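Local coordinates for protein arginase (Thermus thermophilus, PDB 2EF5) that probably hydrolyses L-arginine to L-ornithine and urea with the help of two manganese ions in each subunit, at residues R30-L35 against Y40-L45; E36-T41 against L285-F290. One frame throughout, in Å; residues are numbered along the deposited sequence.

Contact 1 (R30-L35 against Y40-L45)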
loop_
_atom_site.group_PDB
_atom_site.type_symbol
_atom_site.label_atom_id
_atom_site.label_comp_id
_atom_site.label_asym_id
_atom_site.label_seq_id
_atom_site.Cartn_x
_atom_site.Cartn_y
_atom_site.Cartn_z
ATOM N N ARG A 30 -40.079 -30.897 0.046
ATOM C CA ARG A 30 -41.360 -30.192 -0.037
ATOM C C ARG A 30 -41.276 -28.731 -0.484
ATOM O O ARG A 30 -41.969 -27.866 0.043
ATOM C CB ARG A 30 -42.086 -30.285 1.312
ATOM C CG ARG A 30 -42.225 -31.717 1.816
ATOM C CD ARG A 30 -42.974 -31.795 3.133
ATOM N NE ARG A 30 -44.363 -31.364 2.992
ATOM C CZ ARG A 30 -44.849 -30.216 3.457
ATOM N NH1 ARG A 30 -44.059 -29.367 4.107
ATOM N NH2 ARG A 30 -46.128 -29.913 3.261
ATOM N N LEU A 31 -40.424 -28.460 -1.461
ATOM C CA LEU A 31 -40.277 -27.107 -1.980
ATOM C C LEU A 31 -41.632 -26.595 -2.457
ATOM O O LEU A 31 -42.042 -25.473 -2.175
ATOM C CB LEU A 31 -39.303 -27.106 -3.164
ATOM C CG LEU A 31 -39.384 -25.897 -4.107
ATOM C CD1 LEU A 31 -38.932 -24.643 -3.372
ATOM C CD2 LEU A 31 -38.522 -26.151 -5.342
ATOM N N LEU A 32 -42.322 -27.455 -3.185
ATOM C CA LEU A 32 -43.611 -27.141 -3.764
ATOM C C LEU A 32 -44.722 -26.882 -2.747
ATOM O O LEU A 32 -45.417 -25.872 -2.821
ATOM C CB LEU A 32 -43.987 -28.279 -4.695
ATOM C CG LEU A 32 -44.725 -27.869 -5.956
ATOM C CD1 LEU A 32 -44.328 -28.803 -7.090
ATOM C CD2 LEU A 32 -46.227 -27.887 -5.693
ATOM N N GLU A 33 -44.894 -27.796 -1.805
ATOM C CA GLU A 33 -45.920 -27.637 -0.786
ATOM C C GLU A 33 -45.687 -26.349 0.010
ATOM O O GLU A 33 -46.629 -25.614 0.309
ATOM C CB GLU A 33 -45.915 -28.837 0.166
ATOM C CG GLU A 33 -46.245 -30.188 -0.470
ATOM C CD GLU A 33 -45.244 -30.633 -1.540
ATOM O OE1 GLU A 33 -44.088 -30.161 -1.539
ATOM O OE2 GLU A 33 -45.619 -31.481 -2.379
ATOM N N GLN A 34 -44.428 -26.065 0.342
ATOM C CA GLN A 34 -44.118 -24.870 1.116
ATOM C C GLN A 34 -44.303 -23.587 0.317
ATOM O O GLN A 34 -44.626 -22.545 0.885
ATOM C CB GLN A 34 -42.702 -24.956 1.696
ATOM C CG GLN A 34 -42.511 -26.156 2.629
ATOM C CD GLN A 34 -41.168 -26.150 3.330
ATOM O OE1 GLN A 34 -40.936 -25.360 4.239
ATOM N NE2 GLN A 34 -40.275 -27.032 2.904
ATOM N N LEU A 35 -44.101 -23.649 -0.994
ATOM C CA LEU A 35 -44.306 -22.466 -1.820
ATOM C C LEU A 35 -45.799 -22.133 -1.823
ATOM O O LEU A 35 -46.185 -20.959 -1.819
ATOM C CB LEU A 35 -43.809 -22.705 -3.250
ATOM C CG LEU A 35 -42.294 -22.537 -3.439
ATOM C CD1 LEU A 35 -41.900 -22.934 -4.850
ATOM C CD2 LEU A 35 -41.894 -21.098 -3.166
ATOM N N TYR A 40 -48.325 -18.933 -3.095
ATOM C CA TYR A 40 -48.099 -19.038 -4.532
ATOM C C TYR A 40 -48.870 -20.200 -5.142
ATOM O O TYR A 40 -49.109 -21.212 -4.487
ATOM C CB TYR A 40 -46.605 -19.252 -4.824
ATOM C CG TYR A 40 -45.714 -18.055 -4.591
ATOM C CD1 TYR A 40 -45.625 -17.032 -5.535
ATOM C CD2 TYR A 40 -44.954 -17.944 -3.429
ATOM C CE1 TYR A 40 -44.792 -15.927 -5.323
ATOM C CE2 TYR A 40 -44.123 -16.845 -3.209
ATOM C CZ TYR A 40 -44.048 -15.845 -4.157
ATOM O OH TYR A 40 -43.233 -14.759 -3.933
ATOM N N THR A 41 -49.272 -20.047 -6.397
ATOM C CA THR A 41 -49.944 -21.133 -7.097
ATOM C C THR A 41 -48.753 -21.738 -7.830
ATOM O O THR A 41 -48.075 -21.049 -8.589
ATOM C CB THR A 41 -51.004 -20.613 -8.093
ATOM O OG1 THR A 41 -50.378 -19.805 -9.094
ATOM C CG2 THR A 41 -52.039 -19.780 -7.363
ATOM N N VAL A 42 -48.492 -23.014 -7.584
ATOM C CA VAL A 42 -47.329 -23.683 -8.154
ATOM C C VAL A 42 -47.589 -24.820 -9.128
ATOM O O VAL A 42 -48.486 -25.641 -8.931
ATOM C CB VAL A 42 -46.433 -24.229 -7.016
ATOM C CG1 VAL A 42 -45.096 -24.713 -7.574
ATOM C CG2 VAL A 42 -46.236 -23.153 -5.963
ATOM N N GLU A 43 -46.768 -24.868 -10.171
ATOM C CA GLU A 43 -46.853 -25.903 -11.192
ATOM C C GLU A 43 -45.493 -26.584 -11.401
ATOM O O GLU A 43 -44.485 -25.924 -11.649
ATOM C CB GLU A 43 -47.332 -25.299 -12.519
ATOM C CG GLU A 43 -46.971 -26.138 -13.732
ATOM C CD GLU A 43 -47.616 -25.652 -15.015
ATOM O OE1 GLU A 43 -47.544 -24.439 -15.305
ATOM O OE2 GLU A 43 -48.188 -26.498 -15.736
ATOM N N ASP A 44 -45.471 -27.906 -11.288
ATOM C CA ASP A 44 -44.244 -28.659 -11.488
ATOM C C ASP A 44 -44.229 -29.087 -12.948
ATOM O O ASP A 44 -45.098 -29.838 -13.382
ATOM C CB ASP A 44 -44.223 -29.900 -10.593
ATOM C CG ASP A 44 -42.850 -30.544 -10.524
ATOM O OD1 ASP A 44 -42.129 -30.520 -11.544
ATOM O OD2 ASP A 44 -42.500 -31.086 -9.454
ATOM N N LEU A 45 -43.248 -28.607 -13.699
ATOM C CA LEU A 45 -43.133 -28.933 -15.116
ATOM C C LEU A 45 -42.393 -30.242 -15.350
ATOM O O LEU A 45 -42.160 -30.632 -16.487
ATOM C CB LEU A 45 -42.410 -27.804 -15.854
ATOM C CG LEU A 45 -42.996 -26.397 -15.714
ATOM C CD1 LEU A 45 -42.129 -25.402 -16.475
ATOM C CD2 LEU A 45 -44.427 -26.380 -16.225
#
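V42 sends its two methyls to two different leucines of the helix, and this is where helix 31-35 and strand 41-45 pack most tightly. V42 CG1 lies 3.6 Å from L32 CG, the two side chains sliding past each other in opposite directions, while V42 CG2 sits 3.7 Å from L35 CB. With CG1 anti to the backbone N (chi1 -170°) and CG2 anti to the carbonyl carbon, the two methyls point to leucines three residues apart, about one helical turn. Beyond this pair the contact thins toward solvent. L32 reaches on to the strand's D44, crossing it at about a right angle, with CD1 3.7 Å from D44 CB; the carboxylate itself is held elsewhere, by a salt bridge to R27 and a bond from the backbone N of G46. At the other end the chain turns back: Y40 N donates to L35 O at 3.2 Å with an N-H...O angle of 156°, and the same oxygen lies at the edge of the Y40 ring, 3.6 Å from CD2. The axes of the two short segments come within 8.3 Å and run nearly antiparallel (162°), a helix entering an edge strand through a short turn. Strand 41-47 pairs in parallel with strand 2-8, whose V3 and V5 also meet L35 and V42 respectively, and L35 reaches I90 of strand 87-93 and L282 of helix 272-284.

Contact 2 (E36-T41 against L285-F290); sequences EDLGYT and LGKRIF
Y40 OH donates to L285 O at 2.6 Å, the one hydrogen bond between the two segments. It reaches the oxygen well off the C=O direction, at a C=O...O angle of 131° and tilted 26° from the carbonyl plane. The oxygen also lies in the plane of the Y40 ring, at its edge, while L285 CD2 stands 4.1 Å over one face, displaced toward the rim; L285 CB adds an apolar contact 3.8 Å from Y40 CE2. Both segments carry a Schellman motif at a helix C-terminus: G39, with positive phi, is the Schellman glycine after the helix that starts at L31, its N bonded to E36 O and the motif completed by the Y40 N bond to L35 O, and G286, also with positive phi, closes helix 272-284, with K287 N bonded back to L282 O. The tyrosine hydroxyl therefore joins the ends of two helices. A phenylalanine in place of Y40 would probably leave L285 O without this hydroxyl donor and remove the one hydrogen bond joining the segments. Farther along, L38 CD1 packs 3.7 Å from K287 CB. Having CG anti to its backbone N (chi1 -171°) and an extended chain beyond, K287 touches L38 with its first carbons and carries its amine away from the contact.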
loop_
_atom_site.group_PDB
_atom_site.type_symbol
_atom_site.label_atom_id
_atom_site.label_comp_id
_atom_site.label_asym_id
_atom_site.label_seq_id
_atom_site.Cartn_x
_atom_site.Cartn_y
_atom_site.Cartn_z
ATOM N N GLU A 36 -46.636 -23.169 -1.819
ATOM C CA GLU A 36 -48.080 -22.972 -1.796
ATOM C C GLU A 36 -48.503 -22.399 -0.440
ATOM O O GLU A 36 -49.362 -21.514 -0.379
ATOM C CB GLU A 36 -48.818 -24.289 -2.064
ATOM C CG GLU A 36 -48.522 -24.901 -3.436
ATOM C CD GLU A 36 -49.314 -26.174 -3.700
ATOM O OE1 GLU A 36 -49.412 -27.021 -2.782
ATOM O OE2 GLU A 36 -49.822 -26.336 -4.830
ATOM N N ASP A 37 -47.908 -22.893 0.647
ATOM C CA ASP A 37 -48.250 -22.383 1.977
ATOM C C ASP A 37 -47.943 -20.892 2.022
ATOM O O ASP A 37 -48.555 -20.132 2.776
ATOM C CB ASP A 37 -47.432 -23.079 3.072
ATOM C CG ASP A 37 -47.714 -24.555 3.163
ATOM O OD1 ASP A 37 -48.794 -24.985 2.717
ATOM O OD2 ASP A 37 -46.856 -25.287 3.699
ATOM N N LEU A 38 -46.983 -20.484 1.204
ATOM C CA LEU A 38 -46.558 -19.097 1.142
ATOM C C LEU A 38 -47.535 -18.248 0.323
ATOM O O LEU A 38 -47.415 -17.022 0.267
ATOM C CB LEU A 38 -45.152 -19.034 0.544
ATOM C CG LEU A 38 -44.291 -17.799 0.796
ATOM C CD1 LEU A 38 -44.171 -17.548 2.289
ATOM C CD2 LEU A 38 -42.909 -18.024 0.185
ATOM N N GLY A 39 -48.497 -18.901 -0.321
ATOM C CA GLY A 39 -49.484 -18.173 -1.098
ATOM C C GLY A 39 -49.343 -18.237 -2.607
ATOM O O GLY A 39 -50.151 -17.660 -3.329
ATOM N N TYR A 40 -48.325 -18.933 -3.095
ATOM C CA TYR A 40 -48.099 -19.038 -4.532
ATOM C C TYR A 40 -48.870 -20.200 -5.142
ATOM O O TYR A 40 -49.109 -21.212 -4.487
ATOM C CB TYR A 40 -46.605 -19.252 -4.824
ATOM C CG TYR A 40 -45.714 -18.055 -4.591
ATOM C CD1 TYR A 40 -45.625 -17.032 -5.535
ATOM C CD2 TYR A 40 -44.954 -17.944 -3.429
ATOM C CE1 TYR A 40 -44.792 -15.927 -5.323
ATOM C CE2 TYR A 40 -44.123 -16.845 -3.209
ATOM C CZ TYR A 40 -44.048 -15.845 -4.157
ATOM O OH TYR A 40 -43.233 -14.759 -3.933
ATOM N N THR A 41 -49.272 -20.047 -6.397
ATOM C CA THR A 41 -49.944 -21.133 -7.097
ATOM C C THR A 41 -48.753 -21.738 -7.830
ATOM O O THR A 41 -48.075 -21.049 -8.589
ATOM C CB THR A 41 -51.004 -20.613 -8.093
ATOM O OG1 THR A 41 -50.378 -19.805 -9.094
ATOM C CG2 THR A 41 -52.039 -19.780 -7.363
ATOM N N LEU A 285 -38.361 -15.737 -2.034
ATOM C CA LEU A 285 -39.687 -15.449 -2.556
ATOM C C LEU A 285 -40.640 -14.740 -1.583
ATOM O O LEU A 285 -41.854 -14.768 -1.757
ATOM C CB LEU A 285 -40.322 -16.733 -3.099
ATOM C CG LEU A 285 -39.966 -16.976 -4.576
ATOM C CD1 LEU A 285 -38.453 -17.080 -4.752
ATOM C CD2 LEU A 285 -40.645 -18.235 -5.059
ATOM N N GLY A 286 -40.096 -14.105 -0.553
ATOM C CA GLY A 286 -40.956 -13.365 0.356
ATOM C C GLY A 286 -41.249 -13.855 1.761
ATOM O O GLY A 286 -41.846 -13.111 2.548
ATOM N N LYS A 287 -40.861 -15.081 2.102
ATOM C CA LYS A 287 -41.134 -15.562 3.452
ATOM C C LYS A 287 -40.341 -14.704 4.430
ATOM O O LYS A 287 -39.141 -14.490 4.253
ATOM C CB LYS A 287 -40.739 -17.037 3.617
ATOM C CG LYS A 287 -41.211 -17.648 4.945
ATOM C CD LYS A 287 -40.979 -19.159 5.022
ATOM C CE LYS A 287 -41.563 -19.741 6.315
ATOM N NZ LYS A 287 -41.309 -21.210 6.457
ATOM N N ARG A 288 -41.024 -14.199 5.450
ATOM C CA ARG A 288 -40.385 -13.371 6.458
ATOM C C ARG A 288 -40.864 -13.741 7.854
ATOM O O ARG A 288 -41.965 -14.262 8.016
ATOM C CB ARG A 288 -40.668 -11.901 6.159
ATOM C CG ARG A 288 -39.929 -11.426 4.928
ATOM C CD ARG A 288 -40.702 -10.389 4.144
ATOM N NE ARG A 288 -40.994 -9.200 4.937
ATOM C CZ ARG A 288 -42.127 -8.999 5.598
ATOM N NH1 ARG A 288 -43.092 -9.908 5.564
ATOM N NH2 ARG A 288 -42.294 -7.883 6.295
ATOM N N ILE A 289 -40.014 -13.486 8.849
ATOM C CA ILE A 289 -40.322 -13.782 10.248
ATOM C C ILE A 289 -41.451 -12.871 10.692
ATOM O O ILE A 289 -42.449 -13.327 11.240
ATOM C CB ILE A 289 -39.130 -13.502 11.157
ATOM C CG1 ILE A 289 -37.953 -14.389 10.751
ATOM C CG2 ILE A 289 -39.536 -13.742 12.612
ATOM C CD1 ILE A 289 -36.652 -14.005 11.452
ATOM N N PHE A 290 -41.282 -11.581 10.487
ATOM C CA PHE A 290 -42.334 -10.661 10.854
ATOM C C PHE A 290 -43.181 -10.285 9.590
ATOM O O PHE A 290 -42.784 -9.286 8.959
ATOM C CB PHE A 290 -41.725 -9.419 11.520
ATOM C CG PHE A 290 -42.694 -8.670 12.392
ATOM C CD1 PHE A 290 -42.255 -7.822 13.408
ATOM C CD2 PHE A 290 -44.057 -8.829 12.198
ATOM C CE1 PHE A 290 -43.173 -7.149 14.218
ATOM C CE2 PHE A 290 -44.978 -8.168 12.991
ATOM C CZ PHE A 290 -44.549 -7.329 14.000
ATOM O OXT PHE A 290 -44.208 -10.939 9.177
#

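Overall arrangement
From the N terminus, strand 2-8 comes first, and the chain then reaches helix 31-37. Contact 1 closes a short loop, only four residues separating its segments, and sets this helix against edge strand 41-47 of the parallel sheet. Contact 2 starts in those intervening residues and shares Y40 and T41 with contact 1, but its partner comes 243 residues later, after helix 272-284, so the two loops overlap along the chain. The centres lie about 11 Å apart, and the contacts meet directly where L35 CD2 packs 3.7 Å from L285 CD2. Together they tie the first part of the arginase fold to its C-terminal tail, on one side of the chain's centre and away from the manganese site.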